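Local atomic coordinates of nucleoprotein (Human coronavirus NL63, PDB entry 5EPW), a protein that probably packages the viral genomic RNA into a helical ribonucleocapsid and is represented here by its C-terminal dimerization domain. Residues P18-K23 and I37-P42; A68-N73 and M100-D105; V83-D86 and N91-I94. One frame throughout, in Å; residues are numbered along the deposited sequence.

How the interactions relate
Interaction 2 is the buried contact of the three, whereas interactions 1 and 3 are only partly buried. Interactions 2 and 3 share strand 91-103: residues 91-94 pair with 83-86 in a hairpin, and M100 and V102 of residues 100-105 pack against the loop 68-73. Their centres are about 26 Å apart, and both reach the second subunit. Interaction 1 comes earlier in the chain and lies across the chain's centre from interaction 2; it packs a 3-10 turn against the end of a short helix. Backbone hydrogen bonds join the segments in interaction 3 alone. Interaction 2 is apolar packing around a methionine, and interaction 1 a thin van der Waals contact flanked by polar links.

Interaction 1: P18-K23 and I37-P42; sequences PSQLKK and IQCFGP
The 3-10 turn at Q20-K22 comes up beside the end of the short helix 36-39, with L21 CA and C39 CA 6.5 Å apart and F40 the first residue to leave helical geometry. Two side chains of the turn make the contact. L21 sends its CD2 methyl to the helix backbone, where it meets Q38 O at 3.4 Å; the side chain also touches R28 and E34. Q20 comes in through its CB, which rests 4.0 Å from C39 SG. That sulfur sits beside the backbone N of its own residue (chi1 -67°), and from there it faces the turn. C39 CB packs instead on the neighbouring F40 ring, 3.8 Å above the centre of one face. No hydrogen bond passes directly between the two segments.

The turn is shaped from within. S19 OG accepts a bond from L21 N at 3.0 Å, an ST turn, and K23 N reaches back to Q20 O at 2.9 Å. This N-terminal part of the dimerization domain is also tied down by charged side chains of the chain between the segments: the carboxylate of E34 binds both S19 OG and Q20 N, and R28 spans the contact, with NE on K23 O and NH1 on C39 O.

Q20 bends at chi2 (-57°), which turns its amide away from the helix. K23 NZ binds Q20 OE1 at 3.0 Å, approaching at 124° to the C=O bond and somewhat tilted from the carbonyl plane. V29 N donates to the same oxygen, so two donors grip it and should hold the amide in place. F40 packs on R25 and P30, and on D80 of the second subunit.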
ATOM      1  N   PRO B  18     -22.799  -9.343   4.980  1.00 54.85           N
ATOM      2  CA  PRO B  18     -21.546  -9.747   5.661  1.00 50.48           C
ATOM      3  C   PRO B  18     -20.526  -8.549   5.770  1.00 46.04           C
ATOM      4  O   PRO B  18     -20.015  -8.044   4.760  1.00 46.57           O
ATOM      5  CB  PRO B  18     -21.032 -10.902   4.796  1.00 51.88           C
ATOM      6  CG  PRO B  18     -21.683 -10.691   3.447  1.00 57.54           C
ATOM      7  CD  PRO B  18     -22.986  -9.987   3.658  1.00 55.72           C
ATOM      8  N   SER B  19     -20.303  -8.102   6.994  1.00 39.08           N
ATOM      9  CA  SER B  19     -19.643  -6.823   7.300  1.00 34.24           C
ATOM     10  C   SER B  19     -18.202  -6.925   6.801  1.00 33.36           C
ATOM     11  O   SER B  19     -17.551  -7.959   6.950  1.00 34.31           O
ATOM     12  CB  SER B  19     -19.620  -6.644   8.845  1.00 32.62           C
ATOM     13  OG  SER B  19     -19.058  -5.424   9.371  1.00 37.60           O
ATOM     14  N   GLN B  20     -17.680  -5.814   6.284  1.00 27.01           N
ATOM     15  CA  GLN B  20     -16.208  -5.689   6.101  1.00 24.75           C
ATOM     16  C   GLN B  20     -15.488  -5.855   7.444  1.00 26.47           C
ATOM     17  O   GLN B  20     -14.297  -6.200   7.462  1.00 23.73           O
ATOM     18  CB  GLN B  20     -15.896  -4.271   5.479  1.00 23.23           C
ATOM     19  CG  GLN B  20     -16.321  -4.020   4.056  1.00 22.12           C
ATOM     20  CD  GLN B  20     -15.761  -4.995   3.107  1.00 27.32           C
ATOM     21  OE1 GLN B  20     -14.539  -5.041   2.901  1.00 26.70           O
ATOM     22  NE2 GLN B  20     -16.640  -5.828   2.518  1.00 28.07           N
ATOM     23  N   LEU B  21     -16.133  -5.647   8.605  1.00 26.99           N
ATOM     24  CA  LEU B  21     -15.467  -5.896   9.882  1.00 27.69           C
ATOM     25  C   LEU B  21     -15.249  -7.347  10.229  1.00 27.02           C
ATOM     26  O   LEU B  21     -14.527  -7.628  11.206  1.00 33.98           O
ATOM     27  CB  LEU B  21     -16.181  -5.223  11.050  1.00 35.85           C
ATOM     28  CG  LEU B  21     -16.308  -3.715  10.903  1.00 40.70           C
ATOM     29  CD1 LEU B  21     -17.579  -3.263  11.592  1.00 44.36           C
ATOM     30  CD2 LEU B  21     -15.044  -3.020  11.415  1.00 42.55           C
ATOM     31  N   LYS B  22     -15.762  -8.260   9.389  1.00 31.68           N
ATOM     32  CA  LYS B  22     -15.497  -9.681   9.430  1.00 34.66           C
ATOM     33  C   LYS B  22     -14.170  -9.978   8.774  1.00 34.30           C
ATOM     34  O   LYS B  22     -13.634 -11.087   8.945  1.00 34.37           O
ATOM     35  CB  LYS B  22     -16.593 -10.523   8.693  1.00 33.21           C
ATOM     36  N   LYS B  23     -13.637  -9.017   7.995  1.00 27.92           N
ATOM     37  CA  LYS B  23     -12.311  -9.211   7.343  1.00 25.98           C
ATOM     38  C   LYS B  23     -11.256  -8.566   8.178  1.00 20.74           C
ATOM     39  O   LYS B  23     -11.542  -7.615   8.869  1.00 21.62           O
ATOM     40  CB  LYS B  23     -12.270  -8.606   5.921  1.00 26.74           C
ATOM     41  CG  LYS B  23     -13.276  -9.236   4.977  1.00 30.82           C
ATOM     42  CD  LYS B  23     -13.708  -8.340   3.861  1.00 34.08           C
ATOM     43  CE  LYS B  23     -12.933  -8.616   2.630  1.00 38.07           C
ATOM     44  NZ  LYS B  23     -13.125  -7.427   1.710  1.00 42.76           N
ATOM     45  N   ILE B  37     -14.292   5.590   8.582  1.00 15.18           N
ATOM     46  CA  ILE B  37     -14.230   5.573  10.026  1.00 17.44           C
ATOM     47  C   ILE B  37     -14.592   4.206  10.637  1.00 17.64           C
ATOM     48  O   ILE B  37     -13.927   3.724  11.575  1.00 19.79           O
ATOM     49  CB  ILE B  37     -15.179   6.656  10.618  1.00 18.30           C
ATOM     50  CG1 ILE B  37     -14.736   8.045  10.257  1.00 20.10           C
ATOM     51  CG2 ILE B  37     -15.425   6.436  12.128  1.00 20.28           C
ATOM     52  CD1 ILE B  37     -15.781   9.133  10.465  1.00 21.35           C
ATOM     53  N   GLN B  38     -15.594   3.532  10.034  1.00 16.89           N
ATOM     54  CA  GLN B  38     -16.044   2.244  10.479  1.00 19.18           C
ATOM     55  C   GLN B  38     -14.994   1.155  10.208  1.00 18.20           C
ATOM     56  O   GLN B  38     -14.712   0.320  11.026  1.00 21.94           O
ATOM     57  CB  GLN B  38     -17.426   1.955   9.829  1.00 21.65           C
ATOM     58  CG  GLN B  38     -18.568   2.934  10.247  1.00 28.06           C
ATOM     59  CD  GLN B  38     -19.868   2.717   9.420  1.00 33.16           C
ATOM     60  OE1 GLN B  38     -20.059   3.231   8.289  1.00 29.41           O
ATOM     61  NE2 GLN B  38     -20.776   1.904   9.981  1.00 44.00           N
ATOM     62  N   CYS B  39     -14.369   1.179   9.026  1.00 16.27           N
ATOM     63  CA  CYS B  39     -13.397   0.161   8.653  1.00 17.98           C
ATOM     64  C   CYS B  39     -12.002   0.365   9.209  1.00 16.91           C
ATOM     65  O   CYS B  39     -11.345  -0.600   9.527  1.00 17.07           O
ATOM     66  CB  CYS B  39     -13.219   0.088   7.112  1.00 14.96           C
ATOM     67  SG  CYS B  39     -14.666  -0.511   6.210  1.00 16.77           S
ATOM     68  N   PHE B  40     -11.580   1.633   9.339  1.00 15.22           N
ATOM     69  CA  PHE B  40     -10.255   1.959   9.716  1.00 16.23           C
ATOM     70  C   PHE B  40     -10.256   2.768  10.999  1.00 20.89           C
ATOM     71  O   PHE B  40     -10.290   2.209  12.085  1.00 29.01           O
ATOM     72  CB  PHE B  40      -9.495   2.583   8.520  1.00 15.38           C
ATOM     73  CG  PHE B  40      -9.559   1.764   7.258  1.00 14.07           C
ATOM     74  CD1 PHE B  40      -9.024   0.514   7.212  1.00 14.48           C
ATOM     75  CD2 PHE B  40     -10.134   2.228   6.109  1.00 15.12           C
ATOM     76  CE1 PHE B  40      -9.068  -0.237   6.008  1.00 15.01           C
ATOM     77  CE2 PHE B  40     -10.219   1.469   4.905  1.00 14.40           C
ATOM     78  CZ  PHE B  40      -9.700   0.196   4.919  1.00 13.55           C
ATOM     79  N   GLY B  41     -10.404   4.021  10.878  1.00 18.08           N
ATOM     80  CA  GLY B  41     -10.544   4.952  12.033  1.00 18.21           C
ATOM     81  C   GLY B  41     -10.556   6.376  11.556  1.00 17.53           C
ATOM     82  O   GLY B  41     -10.576   6.662  10.361  1.00 16.88           O
ATOM     83  N   PRO B  42     -10.619   7.366  12.480  1.00 17.64           N
ATOM     84  CA  PRO B  42     -10.684   8.719  12.156  1.00 17.46           C
ATOM     85  C   PRO B  42      -9.416   9.231  11.495  1.00 15.49           C
ATOM     86  O   PRO B  42      -8.315   8.666  11.711  1.00 17.66           O
ATOM     87  CB  PRO B  42     -10.922   9.364  13.541  1.00 17.71           C
ATOM     88  CG  PRO B  42     -10.293   8.436  14.507  1.00 21.65           C
ATOM     89  CD  PRO B  42     -10.547   7.088  13.937  1.00 19.70           C
TER

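Interaction 2: A68-N73 and M100-D105; sequences AELIPN and MLVAKD
M100 reaches from its strand to L70 and P72, in the segment that links helix 64-68 to helix 74-79. In the coronavirus nucleocapsid C-terminal domain, strand 91-103 belongs to a hairpin that joins its partner from the second subunit in one antiparallel sheet, and M100-A103 take part in that pairing. The contact therefore packs a connecting loop onto a face of the intersubunit sheet. A type I turn from A68 to I71 shapes the loop, although its I71 N to A68 O bond is weak.

M100 CB is directed toward the loop. CG lies between the backbone N and the carbonyl carbon (chi1 53°), a crowded position, and the chain then runs straight on to the sulfur. SD meets P72 CD at 4.3 Å and L70 O at 3.6 Å. A bend at chi3 (-90°) swings the terminal methyl alongside L70, where the two side chains cross at about a right angle. CE lies 4.1 Å from L70 CB and comes within 3.4 Å of L70 O.

That carbonyl oxygen also has a proper donor, Y96 OH of the second subunit, so its polar need is met in an otherwise apolar setting. W26 of the second subunit packs on both L70 and M100, and its NE1 binds E69 O. At the far end of the loop, N73 is the N-cap of helix 74-79: OD1 takes the A76 N bond, and ND2 reaches R28 O of the second subunit.

Two residues along the strand from M100, V102 faces the same loop. V102 CG1 lies 4.2 Å from L70 CD2, one of the two delta methyls of the leucine.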
ATOM      1  N   ALA B  68      -6.787   6.287  -7.159  1.00 13.10           N
ATOM      2  CA  ALA B  68      -6.265   4.955  -7.352  1.00 12.68           C
ATOM      3  C   ALA B  68      -5.153   4.834  -8.378  1.00 14.92           C
ATOM      4  O   ALA B  68      -4.360   3.858  -8.401  1.00 14.30           O
ATOM      5  CB  ALA B  68      -7.386   3.952  -7.610  1.00 15.68           C
ATOM      6  N   GLU B  69      -5.134   5.787  -9.317  1.00 14.22           N
ATOM      7  CA  GLU B  69      -4.040   5.755 -10.293  1.00 14.87           C
ATOM      8  C   GLU B  69      -2.638   5.878  -9.644  1.00 14.04           C
ATOM      9  O   GLU B  69      -1.615   5.476 -10.303  1.00 15.72           O
ATOM     10  CB  GLU B  69      -4.182   6.926 -11.287  1.00 15.11           C
ATOM     11  CG  GLU B  69      -5.432   6.752 -12.175  1.00 17.18           C
ATOM     12  CD  GLU B  69      -5.365   5.674 -13.117  1.00 16.78           C
ATOM     13  OE1 GLU B  69      -4.536   5.757 -14.022  1.00 23.32           O
ATOM     14  OE2 GLU B  69      -5.924   4.595 -12.900  1.00 23.95           O
ATOM     15  N   LEU B  70      -2.587   6.409  -8.426  1.00 14.04           N
ATOM     16  CA  LEU B  70      -1.346   6.713  -7.680  1.00 14.15           C
ATOM     17  C   LEU B  70      -1.198   5.841  -6.392  1.00 12.80           C
ATOM     18  O   LEU B  70      -0.425   6.164  -5.518  1.00 14.83           O
ATOM     19  CB  LEU B  70      -1.169   8.152  -7.353  1.00 15.55           C
ATOM     20  CG  LEU B  70      -0.991   9.064  -8.571  1.00 17.15           C
ATOM     21  CD1 LEU B  70      -0.786  10.447  -8.135  1.00 20.42           C
ATOM     22  CD2 LEU B  70       0.077   8.578  -9.581  1.00 21.95           C
ATOM     23  N   ILE B  71      -1.873   4.666  -6.380  1.00 12.02           N
ATOM     24  CA  ILE B  71      -1.762   3.718  -5.223  1.00 13.15           C
ATOM     25  C   ILE B  71      -1.116   2.481  -5.801  1.00 15.01           C
ATOM     26  O   ILE B  71      -1.620   1.872  -6.779  1.00 15.15           O
ATOM     27  CB  ILE B  71      -3.169   3.360  -4.605  1.00 12.53           C
ATOM     28  CG1 ILE B  71      -3.979   4.586  -4.224  1.00 13.06           C
ATOM     29  CG2 ILE B  71      -2.867   2.396  -3.419  1.00 12.39           C
ATOM     30  CD1 ILE B  71      -5.381   4.272  -3.819  1.00 13.37           C
ATOM     31  N   PRO B  72       0.059   1.977  -5.233  1.00 13.26           N
ATOM     32  CA  PRO B  72       0.558   0.704  -5.766  1.00 15.78           C
ATOM     33  C   PRO B  72      -0.309  -0.493  -5.612  1.00 14.71           C
ATOM     34  O   PRO B  72      -1.088  -0.566  -4.581  1.00 15.54           O
ATOM     35  CB  PRO B  72       1.826   0.437  -4.942  1.00 16.52           C
ATOM     36  CG  PRO B  72       1.555   1.210  -3.756  1.00 17.18           C
ATOM     37  CD  PRO B  72       0.783   2.474  -4.085  1.00 15.85           C
ATOM     38  N   ASN B  73      -0.116  -1.442  -6.510  1.00 13.66           N
ATOM     39  CA  ASN B  73      -0.757  -2.704  -6.371  1.00 14.35           C
ATOM     40  C   ASN B  73      -0.110  -3.618  -5.372  1.00 13.55           C
ATOM     41  O   ASN B  73       0.950  -3.274  -4.801  1.00 14.47           O
ATOM     42  CB  ASN B  73      -0.980  -3.362  -7.778  1.00 16.89           C
ATOM     43  CG  ASN B  73       0.288  -3.937  -8.338  1.00 18.09           C
ATOM     44  OD1 ASN B  73       0.939  -4.869  -7.669  1.00 19.07           O
ATOM     45  ND2 ASN B  73       0.709  -3.410  -9.485  1.00 17.26           N
ATOM     46  N   MET B 100       7.553   6.127  -4.002  1.00 14.70           N
ATOM     47  CA  MET B 100       7.348   6.189  -5.480  1.00 15.02           C
ATOM     48  C   MET B 100       7.588   7.595  -5.941  1.00 13.73           C
ATOM     49  O   MET B 100       7.259   8.598  -5.279  1.00 14.10           O
ATOM     50  CB  MET B 100       5.959   5.717  -5.882  1.00 15.50           C
ATOM     51  CG  MET B 100       4.812   6.423  -5.153  1.00 14.50           C
ATOM     52  SD  MET B 100       3.162   5.727  -5.443  1.00 15.54           S
ATOM     53  CE  MET B 100       2.628   6.700  -6.893  1.00 15.61           C
ATOM     54  N   LEU B 101       8.290   7.639  -7.099  1.00 16.58           N
ATOM     55  CA  LEU B 101       8.574   8.961  -7.779  1.00 15.37           C
ATOM     56  C   LEU B 101       7.520   9.257  -8.894  1.00 14.14           C
ATOM     57  O   LEU B 101       7.415   8.461  -9.839  1.00 20.08           O
ATOM     58  CB  LEU B 101      10.006   8.902  -8.421  1.00 17.69           C
ATOM     59  CG  LEU B 101      11.109   8.815  -7.402  1.00 17.51           C
ATOM     60  CD1 LEU B 101      12.444   8.525  -8.127  1.00 21.48           C
ATOM     61  CD2 LEU B 101      11.186  10.014  -6.526  1.00 17.64           C
ATOM     62  N   VAL B 102       6.778  10.328  -8.691  1.00 15.93           N
ATOM     63  CA  VAL B 102       5.766  10.704  -9.661  1.00 15.65           C
ATOM     64  C   VAL B 102       6.243  12.007 -10.394  1.00 17.58           C
ATOM     65  O   VAL B 102       6.590  12.950  -9.771  1.00 17.82           O
ATOM     66  CB  VAL B 102       4.483  10.958  -8.970  1.00 16.88           C
ATOM     67  CG1 VAL B 102       3.395  11.195  -9.929  1.00 15.93           C
ATOM     68  CG2 VAL B 102       4.067   9.720  -8.161  1.00 16.95           C
ATOM     69  N   ALA B 103       6.210  11.949 -11.755  1.00 20.83           N
ATOM     70  CA  ALA B 103       6.573  13.121 -12.552  1.00 22.65           C
ATOM     71  C   ALA B 103       5.720  14.302 -12.201  1.00 23.79           C
ATOM     72  O   ALA B 103       4.498  14.165 -11.962  1.00 22.04           O
ATOM     73  CB  ALA B 103       6.482  12.743 -14.046  1.00 24.62           C
ATOM     74  N   LYS B 104       6.314  15.500 -12.094  1.00 22.06           N
ATOM     75  CA  LYS B 104       5.568  16.683 -11.720  1.00 24.55           C
ATOM     76  C   LYS B 104       4.434  17.100 -12.691  1.00 24.85           C
ATOM     77  O   LYS B 104       3.479  17.776 -12.262  1.00 32.14           O
ATOM     78  CB  LYS B 104       6.540  17.909 -11.520  1.00 26.70           C
ATOM     79  CG  LYS B 104       7.177  17.825 -10.136  1.00 31.49           C
ATOM     80  CD  LYS B 104       8.308  18.823 -10.036  1.00 35.41           C
ATOM     81  CE  LYS B 104       8.897  18.817  -8.637  1.00 38.45           C
ATOM     82  NZ  LYS B 104      10.055  19.727  -8.622  1.00 41.00           N
ATOM     83  N   ASP B 105       4.503  16.580 -13.885  1.00 26.74           N
ATOM     84  CA  ASP B 105       3.473  16.834 -14.850  1.00 30.45           C
ATOM     85  C   ASP B 105       2.429  15.732 -14.935  1.00 32.13           C
ATOM     86  O   ASP B 105       1.561  15.737 -15.834  1.00 29.26           O
ATOM     87  CB  ASP B 105       4.113  17.214 -16.182  1.00 33.11           C
ATOM     88  CG  ASP B 105       4.720  16.066 -16.906  1.00 35.15           C
ATOM     89  OD1 ASP B 105       5.216  15.086 -16.336  1.00 39.24           O
ATOM     90  OD2 ASP B 105       4.730  16.123 -18.150  1.00 48.67           O
TER

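Interaction 3: V83-D86 and N91-I94; sequences VSTD and NVQI
V83 makes an apolar contact first: its CG1, anti to the backbone N (chi1 174°), meets I94 CG2 at 3.8 Å. S84 contributes its carbonyl oxygen, which receives a CH...O contact from I94 CA at 3.4 Å. T85 and I94 form a non-hydrogen-bonded antiparallel pair. Here T85 CA approaches Q93 O at 3.1 Å, and T85 CB packs on V92 CG1 at 3.7 Å, on the same face of the sheet as I94. D86 forms a hydrogen-bonded pair with Q93: D86 N binds Q93 O at 2.9 Å, and Q93 N binds D86 O at 2.8 Å. On this other face the two side chains run side by side, carboxylate and amide planes nearly perpendicular, and a water lies within hydrogen-bonding distance of D86 OD2 (2.6 Å) and Q93 O (2.9 Å).

The pairing is part of a beta hairpin. Strand 82-88 lies on the outer side of 91-103, whose residues N91-I94 pair antiparallel with a strand of the second subunit. Q93 packs on L101 of that subunit and T85 on its I116, just past its helix 109-115, while V83 N binds N48 of the same neighbour.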
ATOM      1  N   VAL B  83      10.247  -3.645   4.310  1.00 12.33           N
ATOM      2  CA  VAL B  83       9.362  -4.226   5.248  1.00 11.87           C
ATOM      3  C   VAL B  83      10.051  -4.629   6.544  1.00 13.42           C
ATOM      4  O   VAL B  83      11.191  -5.148   6.469  1.00 14.60           O
ATOM      5  CB  VAL B  83       8.672  -5.488   4.641  1.00 13.03           C
ATOM      6  CG1 VAL B  83       7.813  -6.234   5.683  1.00 15.95           C
ATOM      7  CG2 VAL B  83       7.838  -5.182   3.417  1.00 13.85           C
ATOM      8  N   SER B  84       9.419  -4.314   7.670  1.00 15.07           N
ATOM      9  CA  SER B  84       9.971  -4.703   9.012  1.00 17.33           C
ATOM     10  C   SER B  84       8.876  -5.149   9.903  1.00 17.25           C
ATOM     11  O   SER B  84       7.684  -4.968   9.597  1.00 16.41           O
ATOM     12  CB  SER B  84      10.700  -3.569   9.595  1.00 20.27           C
ATOM     13  OG  SER B  84       9.803  -2.600  10.098  1.00 23.59           O
ATOM     14  N   THR B  85       9.283  -5.769  11.047  1.00 20.37           N
ATOM     15  CA  THR B  85       8.343  -6.279  12.024  1.00 19.70           C
ATOM     16  C   THR B  85       8.794  -5.869  13.425  1.00 21.71           C
ATOM     17  O   THR B  85       9.985  -5.614  13.696  1.00 23.16           O
ATOM     18  CB  THR B  85       8.150  -7.783  12.009  1.00 25.28           C
ATOM     19  OG1 THR B  85       9.423  -8.425  12.288  1.00 27.72           O
ATOM     20  CG2 THR B  85       7.595  -8.305  10.711  1.00 21.71           C
ATOM     21  N   ASP B  86       7.789  -5.652  14.257  1.00 21.44           N
ATOM     22  CA  ASP B  86       8.006  -5.439  15.688  1.00 24.38           C
ATOM     23  C   ASP B  86       6.967  -6.202  16.415  1.00 24.36           C
ATOM     24  O   ASP B  86       5.823  -6.242  16.091  1.00 23.08           O
ATOM     25  CB  ASP B  86       7.861  -3.999  16.057  1.00 27.04           C
ATOM     26  CG  ASP B  86       8.841  -3.083  15.345  1.00 29.57           C
ATOM     27  OD1 ASP B  86       9.959  -2.851  15.914  1.00 34.36           O
ATOM     28  OD2 ASP B  86       8.527  -2.495  14.288  1.00 31.74           O
ATOM     29  N   ASN B  91       0.636  -9.664  19.345  1.00 41.46           N
ATOM     30  CA  ASN B  91       0.619  -9.513  17.893  1.00 34.15           C
ATOM     31  C   ASN B  91       1.996  -9.185  17.351  1.00 30.75           C
ATOM     32  O   ASN B  91       2.894  -8.887  18.103  1.00 31.45           O
ATOM     33  CB  ASN B  91      -0.287  -8.353  17.582  1.00 37.35           C
ATOM     34  CG  ASN B  91      -1.745  -8.606  17.942  1.00 40.06           C
ATOM     35  OD1 ASN B  91      -2.330  -9.647  17.628  1.00 43.17           O
ATOM     36  ND2 ASN B  91      -2.356  -7.621  18.574  1.00 42.08           N
ATOM     37  N   VAL B  92       2.134  -9.145  16.025  1.00 25.14           N
ATOM     38  CA  VAL B  92       3.341  -8.668  15.383  1.00 22.44           C
ATOM     39  C   VAL B  92       2.855  -7.546  14.461  1.00 21.81           C
ATOM     40  O   VAL B  92       1.935  -7.748  13.679  1.00 21.50           O
ATOM     41  CB  VAL B  92       4.006  -9.742  14.464  1.00 25.80           C
ATOM     42  CG1 VAL B  92       5.111  -9.199  13.641  1.00 24.45           C
ATOM     43  CG2 VAL B  92       4.608 -10.859  15.351  1.00 26.65           C
ATOM     44  N   GLN B  93       3.489  -6.394  14.603  1.00 18.79           N
ATOM     45  CA  GLN B  93       3.222  -5.264  13.659  1.00 16.54           C
ATOM     46  C   GLN B  93       4.154  -5.402  12.464  1.00 14.27           C
ATOM     47  O   GLN B  93       5.364  -5.467  12.590  1.00 17.44           O
ATOM     48  CB  GLN B  93       3.479  -3.980  14.355  1.00 17.73           C
ATOM     49  CG  GLN B  93       3.181  -2.754  13.462  1.00 19.29           C
ATOM     50  CD  GLN B  93       3.515  -1.467  14.158  1.00 19.67           C
ATOM     51  OE1 GLN B  93       4.684  -1.079  14.150  1.00 25.23           O
ATOM     52  NE2 GLN B  93       2.554  -0.834  14.760  1.00 20.37           N
ATOM     53  N   ILE B  94       3.509  -5.474  11.267  1.00 13.91           N
ATOM     54  CA  ILE B  94       4.289  -5.423  10.002  1.00 14.26           C
ATOM     55  C   ILE B  94       4.196  -3.952   9.493  1.00 12.89           C
ATOM     56  O   ILE B  94       3.092  -3.384   9.446  1.00 13.76           O
ATOM     57  CB  ILE B  94       3.721  -6.315   8.893  1.00 15.51           C
ATOM     58  CG1 ILE B  94       3.668  -7.826   9.377  1.00 19.07           C
ATOM     59  CG2 ILE B  94       4.626  -6.265   7.693  1.00 16.27           C
ATOM     60  CD1 ILE B  94       2.867  -8.798   8.510  1.00 17.35           C
TER
HETATM   61  O   HOH W   1       6.485  -2.798  12.634  1.00 17.63           O